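Long-range contacts in uncharacterized protein (Staphylococcus aureus subsp. aureus, PDB 4H0A), which is of unknown function but couples a CAP-family (cysteine-rich secretory protein) domain to a CAP-associated N-terminal region: residues Q58-Y63 with V73-N78; N78-V83 with S92-G97; K47-L52 with E88-V93. All coordinates share one frame; numbering follows the deposited sequence.

All three contacts lie in the CAP-associated N-terminal region, and all reach one antiparallel sheet. Contact 1 pairs strand 61-65 with strand 69-76; contact 2 pairs strand 79-86 with strand 89-96; contact 3 sets the start of helix 50-56 against the beginning of strand 89-96. Along the chain, contact 1 closes before contact 2 opens and is nested in the loop closed by contact 3. The centres of contacts 1 and 2 are about 9 Å apart, with that of contact 3 about 13 to 14 Å from each. The meander of two hairpins lies between helix 50-56 and helix 201-219; the latter reaches into the CAP-family region, so contacts 1 and 2 lie where the two regions meet.

Contact 1. Residues Q58-Y63 with V73-N78; sequences QADRVY and VFKDKN. With EDO (1,2-ethanediol), chain E.
Val-73 buries the most surface here, and its backbone and side chain serve the contact separately. Its N donates to Arg-61 O at 2.9 Å, while its own O accepts from Asp-60 N at 2.8 Å. A beta-branched valine suits a strand, and this one offers its CG2 to a face of the Arg-61 guanidinium, 3.6 Å from NH2. Arg-61 swings round to present that face because its chain, extended at first, bends at chi3 (50°).

Asp-60 carries the pairing one step further by side chain. Its OD2 accepts from Lys-75 N at 2.9 Å, the carboxylate doing what a strand carbonyl would. An aspartate is short enough to do this with CG turned beside its own backbone N (chi1 -66°). The same OD2 rests against the aliphatic CG of Lys-75, whose ammonium pairs instead with Glu-211. One residue before Asp-60, the small Ala-59 fits over the face of the Phe-74 ring, its CB 3.9 Å from the ring centroid in a CH-pi contact.

The two segments belong to a hairpin at one margin of the sheet, with strand 61-65 outermost. Helix 201-219 runs along the face bearing Arg-61 and Val-73, its Glu-211 bridging to both Arg-61 and Lys-75. Phe-74 turns to the other face, where it meets Leu-52 of helix 50-56 and Tyr-81 and Val-83 of strand 79-86.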
loop_
_atom_site.group_PDB
_atom_site.type_symbol
_atom_site.label_atom_id
_atom_site.label_comp_id
_atom_site.label_asym_id
_atom_site.label_seq_id
_atom_site.Cartn_x
_atom_site.Cartn_y
_atom_site.Cartn_z
ATOM N N GLN A 58 11.413 -7.291 18.733
ATOM C CA GLN A 58 12.102 -6.714 17.591
ATOM C C GLN A 58 11.309 -6.864 16.288
ATOM O O GLN A 58 10.658 -7.880 16.065
ATOM C CB GLN A 58 13.475 -7.377 17.444
ATOM C CG GLN A 58 14.397 -7.150 18.664
ATOM C CD GLN A 58 14.888 -5.722 18.783
ATOM O OE1 GLN A 58 15.382 -5.140 17.822
ATOM N NE2 GLN A 58 14.806 -5.130 19.970
ATOM N N ALA A 59 11.381 -5.848 15.425
ATOM C CA ALA A 59 10.703 -5.871 14.133
ATOM C C ALA A 59 11.267 -6.979 13.253
ATOM O O ALA A 59 12.414 -7.405 13.424
ATOM C CB ALA A 59 10.842 -4.525 13.435
ATOM N N ASP A 60 10.448 -7.455 12.319
ATOM C CA ASP A 60 10.852 -8.520 11.403
ATOM C C ASP A 60 11.837 -8.007 10.360
ATOM O O ASP A 60 12.739 -8.731 9.953
ATOM C CB ASP A 60 9.612 -9.108 10.708
ATOM C CG ASP A 60 8.700 -9.814 11.698
ATOM O OD1 ASP A 60 9.133 -10.823 12.285
ATOM O OD2 ASP A 60 7.592 -9.309 11.946
ATOM N N ARG A 61 11.656 -6.755 9.952
ATOM C CA ARG A 61 12.413 -6.110 8.895
ATOM C C ARG A 61 12.529 -4.620 9.212
ATOM O O ARG A 61 11.522 -4.036 9.615
ATOM C CB ARG A 61 11.566 -6.327 7.606
ATOM C CG ARG A 61 12.264 -6.224 6.306
ATOM C CD ARG A 61 11.549 -6.932 5.172
ATOM N NE ARG A 61 10.117 -6.613 5.024
ATOM C CZ ARG A 61 9.568 -5.802 4.118
ATOM N NH1 ARG A 61 10.330 -5.109 3.283
ATOM N NH2 ARG A 61 8.245 -5.671 4.049
ATOM N N VAL A 62 13.717 -4.006 9.053
ATOM C CA VAL A 62 13.906 -2.555 9.247
ATOM C C VAL A 62 14.723 -2.066 8.081
ATOM O O VAL A 62 15.771 -2.649 7.819
ATOM C CB VAL A 62 14.585 -2.182 10.585
ATOM C CG1 VAL A 62 14.782 -0.662 10.708
ATOM C CG2 VAL A 62 13.792 -2.735 11.773
ATOM N N TYR A 63 14.267 -1.012 7.379
ATOM C CA TYR A 63 14.975 -0.519 6.201
ATOM C C TYR A 63 14.721 0.959 5.935
ATOM O O TYR A 63 13.624 1.459 6.190
ATOM C CB TYR A 63 14.544 -1.321 4.956
ATOM C CG TYR A 63 13.044 -1.419 4.782
ATOM C CD1 TYR A 63 12.309 -2.392 5.448
ATOM C CD2 TYR A 63 12.358 -0.545 3.943
ATOM C CE1 TYR A 63 10.926 -2.481 5.304
ATOM C CE2 TYR A 63 10.978 -0.639 3.774
ATOM C CZ TYR A 63 10.261 -1.606 4.461
ATOM O OH TYR A 63 8.892 -1.679 4.300
ATOM N N VAL A 73 8.721 -3.409 10.005
ATOM C CA VAL A 73 7.590 -4.278 9.711
ATOM C C VAL A 73 7.420 -5.223 10.875
ATOM O O VAL A 73 8.386 -5.871 11.285
ATOM C CB VAL A 73 7.762 -5.019 8.368
ATOM C CG1 VAL A 73 6.559 -5.925 8.074
ATOM C CG2 VAL A 73 7.975 -4.012 7.239
ATOM N N PHE A 74 6.195 -5.300 11.422
ATOM C CA PHE A 74 5.859 -6.214 12.507
ATOM C C PHE A 74 4.733 -7.093 12.027
ATOM O O PHE A 74 3.708 -6.567 11.593
ATOM C CB PHE A 74 5.419 -5.456 13.766
ATOM C CG PHE A 74 6.436 -4.536 14.367
ATOM C CD1 PHE A 74 6.514 -3.205 13.969
ATOM C CD2 PHE A 74 7.275 -4.973 15.385
ATOM C CE1 PHE A 74 7.426 -2.338 14.565
ATOM C CE2 PHE A 74 8.179 -4.100 15.985
ATOM C CZ PHE A 74 8.250 -2.790 15.572
ATOM N N LYS A 75 4.888 -8.408 12.093
ATOM C CA LYS A 75 3.795 -9.252 11.626
ATOM C C LYS A 75 3.721 -10.568 12.345
ATOM O O LYS A 75 4.711 -11.076 12.859
ATOM C CB LYS A 75 3.925 -9.503 10.125
ATOM C CG LYS A 75 5.234 -10.111 9.697
ATOM C CD LYS A 75 5.270 -10.415 8.216
ATOM C CE LYS A 75 6.456 -11.297 7.884
ATOM N NZ LYS A 75 6.432 -11.750 6.473
ATOM N N ASP A 76 2.516 -11.126 12.352
ATOM C CA ASP A 76 2.249 -12.436 12.913
ATOM C C ASP A 76 0.997 -12.975 12.209
ATOM O O ASP A 76 0.494 -12.332 11.287
ATOM C CB ASP A 76 2.133 -12.373 14.453
ATOM C CG ASP A 76 0.948 -11.627 15.040
ATOM O OD1 ASP A 76 -0.036 -11.394 14.307
ATOM O OD2 ASP A 76 0.988 -11.312 16.248
ATOM N N LYS A 77 0.510 -14.135 12.597
ATOM C CA LYS A 77 -0.649 -14.734 11.938
ATOM C C LYS A 77 -1.877 -13.817 11.878
ATOM O O LYS A 77 -2.572 -13.856 10.865
ATOM C CB LYS A 77 -1.053 -16.061 12.627
ATOM C CG LYS A 77 -2.088 -16.863 11.848
ATOM C CD LYS A 77 -2.167 -18.323 12.306
ATOM C CE LYS A 77 -1.152 -19.210 11.620
ATOM N NZ LYS A 77 -1.324 -20.641 11.996
ATOM N N ASN A 78 -2.148 -13.009 12.931
ATOM C CA ASN A 78 -3.357 -12.188 13.000
ATOM C C ASN A 78 -3.143 -10.690 12.783
ATOM O O ASN A 78 -4.124 -9.940 12.847
ATOM C CB ASN A 78 -4.028 -12.383 14.353
ATOM C CG ASN A 78 -4.287 -13.836 14.672
ATOM O OD1 ASN A 78 -4.829 -14.583 13.846
ATOM N ND2 ASN A 78 -3.884 -14.283 15.856
HETATM C C1 EDO E . 3.824 -9.012 16.600
HETATM O O1 EDO E . 4.935 -9.136 15.743
HETATM C C2 EDO E . 2.862 -7.961 16.030
HETATM O O2 EDO E . 1.685 -7.973 16.819
#

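Contact 2. Residues N78-V83 with S92-G97; sequences NSYYIV and SVYATG. With EDO (1,2-ethanediol), chain E.
Tyr-80 and Thr-96, then Ile-82 and Tyr-94, are hydrogen-bonded pairs of a regular antiparallel hairpin, whose strand segments run at 165° to each other with an axis separation of 4.6 Å. Each pair exchanges two N-H...O bonds, the shortest from Tyr-94 N to Ile-82 O at 2.8 Å. The non-hydrogen-bonded pairs, Tyr-81 with Ala-95 and Val-83 with Val-93, alternate with them; their CA-H groups point at carbonyl oxygens of the neighbouring hydrogen-bonded residues or, for Val-83, of Ser-92.

On the face of Tyr-80 and Tyr-94 the two rings meet edge against edge, Tyr-80 CD2 lying 4.0 Å from Tyr-94 CE2. Both side chains have CG anti to the backbone N (chi1 -177° for Tyr-80), and this common choice brings the rings together diagonally across the pair of strands. Thr-96 lays its methyl against Tyr-80, CG2 to CB 4.0 Å, while its OG1 is held by Leu-167 O in the next strand. Ile-82 adds CD1 to the Tyr-94 ring, 4.1 Å from CD2. Its beta-branched, wholly apolar side chain suits a buried strand.

Tyr-81, Val-83, Val-93 and Ala-95 make up the other face. Ala-95 leaves room for the broad Tyr-81 ring, CB to CD1 3.8 Å, and Val-83 lies side by side with Val-93. At one end a water joins Ile-82 O to Ser-92 OG; at the other, glycine suits position 97 because a CB there would be jammed against the preceding carbonyl O and run into Asn-78 O and Ser-79 CA.

Strands 69-76 and 166-172 flank the hairpin within the sheet. Helix 201-219 covers the first face, taking the Tyr-80 hydroxyl on Glu-211 and packing Val-212 and Met-216 on Tyr-94; Trp-44 and Phe-56 meet the Tyr-81 ring on the second.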
loop_
_atom_site.group_PDB
_atom_site.type_symbol
_atom_site.label_atom_id
_atom_site.label_comp_id
_atom_site.label_asym_id
_atom_site.label_seq_id
_atom_site.Cartn_x
_atom_site.Cartn_y
_atom_site.Cartn_z
ATOM N N ASN A 78 -2.148 -13.009 12.931
ATOM C CA ASN A 78 -3.357 -12.188 13.000
ATOM C C ASN A 78 -3.143 -10.690 12.783
ATOM O O ASN A 78 -4.124 -9.940 12.847
ATOM C CB ASN A 78 -4.028 -12.383 14.353
ATOM C CG ASN A 78 -4.287 -13.836 14.672
ATOM O OD1 ASN A 78 -4.829 -14.583 13.846
ATOM N ND2 ASN A 78 -3.884 -14.283 15.856
ATOM N N SER A 79 -1.922 -10.239 12.489
ATOM C CA SER A 79 -1.710 -8.811 12.303
ATOM C C SER A 79 -0.558 -8.526 11.368
ATOM O O SER A 79 0.341 -9.352 11.206
ATOM C CB SER A 79 -1.443 -8.148 13.648
ATOM O OG SER A 79 -0.286 -8.695 14.261
ATOM N N TYR A 80 -0.599 -7.339 10.752
ATOM C CA TYR A 80 0.435 -6.889 9.839
ATOM C C TYR A 80 0.560 -5.388 9.950
ATOM O O TYR A 80 -0.432 -4.688 9.737
ATOM C CB TYR A 80 0.085 -7.320 8.408
ATOM C CG TYR A 80 1.158 -6.939 7.414
ATOM C CD1 TYR A 80 2.293 -7.729 7.247
ATOM C CD2 TYR A 80 1.089 -5.740 6.709
ATOM C CE1 TYR A 80 3.320 -7.348 6.390
ATOM C CE2 TYR A 80 2.105 -5.357 5.832
ATOM C CZ TYR A 80 3.220 -6.163 5.678
ATOM O OH TYR A 80 4.201 -5.794 4.789
ATOM N N TYR A 81 1.759 -4.883 10.292
ATOM C CA TYR A 81 2.002 -3.451 10.432
ATOM C C TYR A 81 3.232 -2.994 9.666
ATOM O O TYR A 81 4.285 -3.627 9.801
ATOM C CB TYR A 81 2.231 -3.090 11.911
ATOM C CG TYR A 81 1.194 -3.612 12.873
ATOM C CD1 TYR A 81 -0.021 -2.952 13.046
ATOM C CD2 TYR A 81 1.450 -4.723 13.669
ATOM C CE1 TYR A 81 -0.956 -3.397 13.976
ATOM C CE2 TYR A 81 0.525 -5.166 14.610
ATOM C CZ TYR A 81 -0.680 -4.502 14.758
ATOM O OH TYR A 81 -1.606 -4.909 15.695
ATOM N N ILE A 82 3.119 -1.902 8.901
ATOM C CA ILE A 82 4.255 -1.210 8.292
ATOM C C ILE A 82 4.301 0.108 9.035
ATOM O O ILE A 82 3.402 0.940 8.861
ATOM C CB ILE A 82 4.231 -1.018 6.754
ATOM C CG1 ILE A 82 4.096 -2.366 6.024
ATOM C CG2 ILE A 82 5.535 -0.267 6.315
ATOM C CD1 ILE A 82 3.758 -2.224 4.515
ATOM N N VAL A 83 5.309 0.277 9.897
ATOM C CA VAL A 83 5.457 1.461 10.741
ATOM C C VAL A 83 6.577 2.328 10.187
ATOM O O VAL A 83 7.710 1.863 10.150
ATOM C CB VAL A 83 5.751 1.014 12.199
ATOM C CG1 VAL A 83 5.916 2.218 13.121
ATOM C CG2 VAL A 83 4.663 0.061 12.713
ATOM N N SER A 92 3.774 7.152 10.736
ATOM C CA SER A 92 2.763 6.449 9.968
ATOM C C SER A 92 2.683 5.004 10.371
ATOM O O SER A 92 3.712 4.410 10.703
ATOM C CB SER A 92 3.096 6.527 8.483
ATOM O OG SER A 92 2.154 5.822 7.700
ATOM N N VAL A 93 1.467 4.429 10.319
ATOM C CA VAL A 93 1.253 3.010 10.591
ATOM C C VAL A 93 0.223 2.480 9.619
ATOM O O VAL A 93 -0.937 2.879 9.700
ATOM C CB VAL A 93 0.823 2.682 12.048
ATOM C CG1 VAL A 93 0.664 1.161 12.231
ATOM C CG2 VAL A 93 1.823 3.234 13.059
ATOM N N TYR A 94 0.632 1.588 8.712
ATOM C CA TYR A 94 -0.293 0.870 7.837
ATOM C C TYR A 94 -0.663 -0.394 8.613
ATOM O O TYR A 94 0.248 -1.076 9.070
ATOM C CB TYR A 94 0.366 0.551 6.480
ATOM C CG TYR A 94 -0.441 -0.431 5.661
ATOM C CD1 TYR A 94 -1.540 -0.012 4.919
ATOM C CD2 TYR A 94 -0.170 -1.796 5.713
ATOM C CE1 TYR A 94 -2.315 -0.921 4.200
ATOM C CE2 TYR A 94 -0.953 -2.714 5.020
ATOM C CZ TYR A 94 -2.024 -2.272 4.266
ATOM O OH TYR A 94 -2.783 -3.187 3.589
ATOM N N ALA A 95 -1.951 -0.691 8.817
ATOM C CA ALA A 95 -2.330 -1.875 9.599
ATOM C C ALA A 95 -3.406 -2.677 8.926
ATOM O O ALA A 95 -4.357 -2.107 8.402
ATOM C CB ALA A 95 -2.820 -1.448 10.977
ATOM N N THR A 96 -3.297 -4.006 8.976
ATOM C CA THR A 96 -4.352 -4.881 8.465
ATOM C C THR A 96 -4.253 -6.228 9.173
ATOM O O THR A 96 -3.284 -6.475 9.887
ATOM C CB THR A 96 -4.286 -5.007 6.933
ATOM O OG1 THR A 96 -5.484 -5.649 6.473
ATOM C CG2 THR A 96 -3.048 -5.755 6.435
ATOM N N GLY A 97 -5.258 -7.064 8.987
ATOM C CA GLY A 97 -5.276 -8.408 9.557
ATOM C C GLY A 97 -6.526 -8.714 10.351
ATOM O O GLY A 97 -7.386 -7.849 10.544
HETATM C C1 EDO E . 3.824 -9.012 16.600
HETATM O O1 EDO E . 4.935 -9.136 15.743
HETATM C C2 EDO E . 2.862 -7.961 16.030
HETATM O O2 EDO E . 1.685 -7.973 16.819
HETATM O O HOH W 1 3.650 3.399 7.319
#

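Contact 3. Residues K47-L52 with E88-V93; sequences KDIKVL and EEIVSV
Lys-47 O and Ile-90 N form an almost straight hydrogen bond, 2.8 Å long with an angle of 177° at the hydrogen. A second bond, Ile-49 N to Glu-88 O at 2.8 Å, follows on the far side of Asp-48, so that Asp-48 and Glu-89 make a single bridge between the backbones. Apolar side chains close up beside it: Ile-90 CD1 reaches Leu-52 CD1 at 3.8 Å, while Ile-49, crossing Ile-90 at about a right angle, brings CD1 to 4.1 Å from Ile-90 CG1. Apolar residues suit all three places, which are buried and pack on Val-83 of strand 79-86.

Asp-48 precedes the turn into helix 50-56, and its OD1 accepts from Lys-50 N at 2.9 Å, a capping bond on the anti side of the carboxylate. Its CG is anti to the backbone N (chi1 -170°), which carries OD1 to the N-H of Lys-50. The other oxygen, OD2, lies 3.8 Å from Glu-88 OE1. A water donates to both of these oxygens and accepts from Lys-50 NZ, whose positive charge, 4.2 Å from Glu-88 OE1 to NZ and beyond a salt bridge, probably offsets the repulsion between the two carboxylates.

Farther out, beyond Ile-90, Val-91 and Ser-92 form a classic beta bulge opposite Ser-84, and Trp-44 packs on both Leu-52 and Val-93.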
loop_
_atom_site.group_PDB
_atom_site.type_symbol
_atom_site.label_atom_id
_atom_site.label_comp_id
_atom_site.label_asym_id
_atom_site.label_seq_id
_atom_site.Cartn_x
_atom_site.Cartn_y
_atom_site.Cartn_z
ATOM N N LYS A 47 4.690 8.666 18.849
ATOM C CA LYS A 47 5.476 8.000 19.893
ATOM C C LYS A 47 6.804 7.526 19.345
ATOM O O LYS A 47 6.968 7.397 18.131
ATOM C CB LYS A 47 4.720 6.804 20.479
ATOM C CG LYS A 47 3.456 7.189 21.224
ATOM C CD LYS A 47 2.861 5.982 21.935
ATOM C CE LYS A 47 1.739 6.351 22.870
ATOM N NZ LYS A 47 1.020 5.147 23.357
ATOM N N ASP A 48 7.753 7.242 20.243
ATOM C CA ASP A 48 9.061 6.729 19.849
ATOM C C ASP A 48 8.904 5.279 19.427
ATOM O O ASP A 48 8.081 4.564 20.000
ATOM C CB ASP A 48 10.069 6.866 20.998
ATOM C CG ASP A 48 11.494 6.577 20.574
ATOM O OD1 ASP A 48 11.857 5.382 20.476
ATOM O OD2 ASP A 48 12.241 7.542 20.321
ATOM N N ILE A 49 9.690 4.838 18.429
ATOM C CA ILE A 49 9.621 3.461 17.922
ATOM C C ILE A 49 9.906 2.411 19.029
ATOM O O ILE A 49 9.359 1.310 18.958
ATOM C CB ILE A 49 10.544 3.262 16.691
ATOM C CG1 ILE A 49 10.254 1.928 15.962
ATOM C CG2 ILE A 49 12.047 3.375 17.035
ATOM C CD1 ILE A 49 8.801 1.687 15.553
ATOM N N LYS A 50 10.678 2.774 20.077
ATOM C CA LYS A 50 10.976 1.881 21.215
ATOM C C LYS A 50 9.699 1.391 21.935
ATOM O O LYS A 50 9.729 0.330 22.553
ATOM C CB LYS A 50 11.888 2.580 22.233
ATOM C CG LYS A 50 13.332 2.768 21.764
ATOM C CD LYS A 50 14.115 3.667 22.739
ATOM C CE LYS A 50 15.006 4.678 22.066
ATOM N NZ LYS A 50 15.375 5.788 22.985
ATOM N N VAL A 51 8.585 2.145 21.838
ATOM C CA VAL A 51 7.305 1.758 22.434
ATOM C C VAL A 51 6.790 0.449 21.799
ATOM O O VAL A 51 6.258 -0.397 22.517
ATOM C CB VAL A 51 6.259 2.901 22.313
ATOM C CG1 VAL A 51 4.862 2.425 22.714
ATOM C CG2 VAL A 51 6.678 4.102 23.154
ATOM N N LEU A 52 6.946 0.274 20.480
ATOM C CA LEU A 52 6.495 -0.953 19.805
ATOM C C LEU A 52 7.478 -2.087 20.001
ATOM O O LEU A 52 7.057 -3.233 20.160
ATOM C CB LEU A 52 6.294 -0.725 18.307
ATOM C CG LEU A 52 5.365 0.404 17.901
ATOM C CD1 LEU A 52 5.148 0.368 16.412
ATOM C CD2 LEU A 52 4.008 0.321 18.623
ATOM N N GLU A 88 13.377 8.358 14.720
ATOM C CA GLU A 88 12.840 7.370 15.662
ATOM C C GLU A 88 11.400 7.677 16.120
ATOM O O GLU A 88 10.867 6.893 16.897
ATOM C CB GLU A 88 13.756 7.198 16.895
ATOM C CG GLU A 88 15.205 6.903 16.541
ATOM C CD GLU A 88 16.115 6.633 17.723
ATOM O OE1 GLU A 88 15.650 6.750 18.881
ATOM O OE2 GLU A 88 17.303 6.311 17.486
ATOM N N GLU A 89 10.742 8.738 15.604
ATOM C CA GLU A 89 9.347 9.049 15.950
ATOM C C GLU A 89 8.451 8.385 14.942
ATOM O O GLU A 89 8.684 8.545 13.751
ATOM C CB GLU A 89 9.103 10.572 15.939
ATOM C CG GLU A 89 7.723 10.969 16.443
ATOM C CD GLU A 89 7.447 12.461 16.427
ATOM O OE1 GLU A 89 7.758 13.117 15.407
ATOM O OE2 GLU A 89 6.877 12.967 17.420
ATOM N N ILE A 90 7.389 7.707 15.389
ATOM C CA ILE A 90 6.449 7.074 14.473
ATOM C C ILE A 90 5.636 8.166 13.768
ATOM O O ILE A 90 5.012 8.991 14.444
ATOM C CB ILE A 90 5.534 6.082 15.223
ATOM C CG1 ILE A 90 6.373 4.921 15.838
ATOM C CG2 ILE A 90 4.433 5.527 14.281
ATOM C CD1 ILE A 90 5.597 4.095 16.914
ATOM N N VAL A 91 5.657 8.187 12.422
ATOM C CA VAL A 91 4.888 9.172 11.637
ATOM C C VAL A 91 3.774 8.493 10.828
ATOM O O VAL A 91 2.938 9.194 10.260
ATOM C CB VAL A 91 5.786 10.020 10.708
ATOM C CG1 VAL A 91 6.777 10.856 11.517
ATOM C CG2 VAL A 91 6.519 9.159 9.683
ATOM N N SER A 92 3.774 7.152 10.736
ATOM C CA SER A 92 2.763 6.449 9.968
ATOM C C SER A 92 2.683 5.004 10.371
ATOM O O SER A 92 3.712 4.410 10.703
ATOM C CB SER A 92 3.096 6.527 8.483
ATOM O OG SER A 92 2.154 5.822 7.700
ATOM N N VAL A 93 1.467 4.429 10.319
ATOM C CA VAL A 93 1.253 3.010 10.591
ATOM C C VAL A 93 0.223 2.480 9.619
ATOM O O VAL A 93 -0.937 2.879 9.700
ATOM C CB VAL A 93 0.823 2.682 12.048
ATOM C CG1 VAL A 93 0.664 1.161 12.231
ATOM C CG2 VAL A 93 1.823 3.234 13.059
HETATM O O HOH W 2 14.760 8.054 21.059
#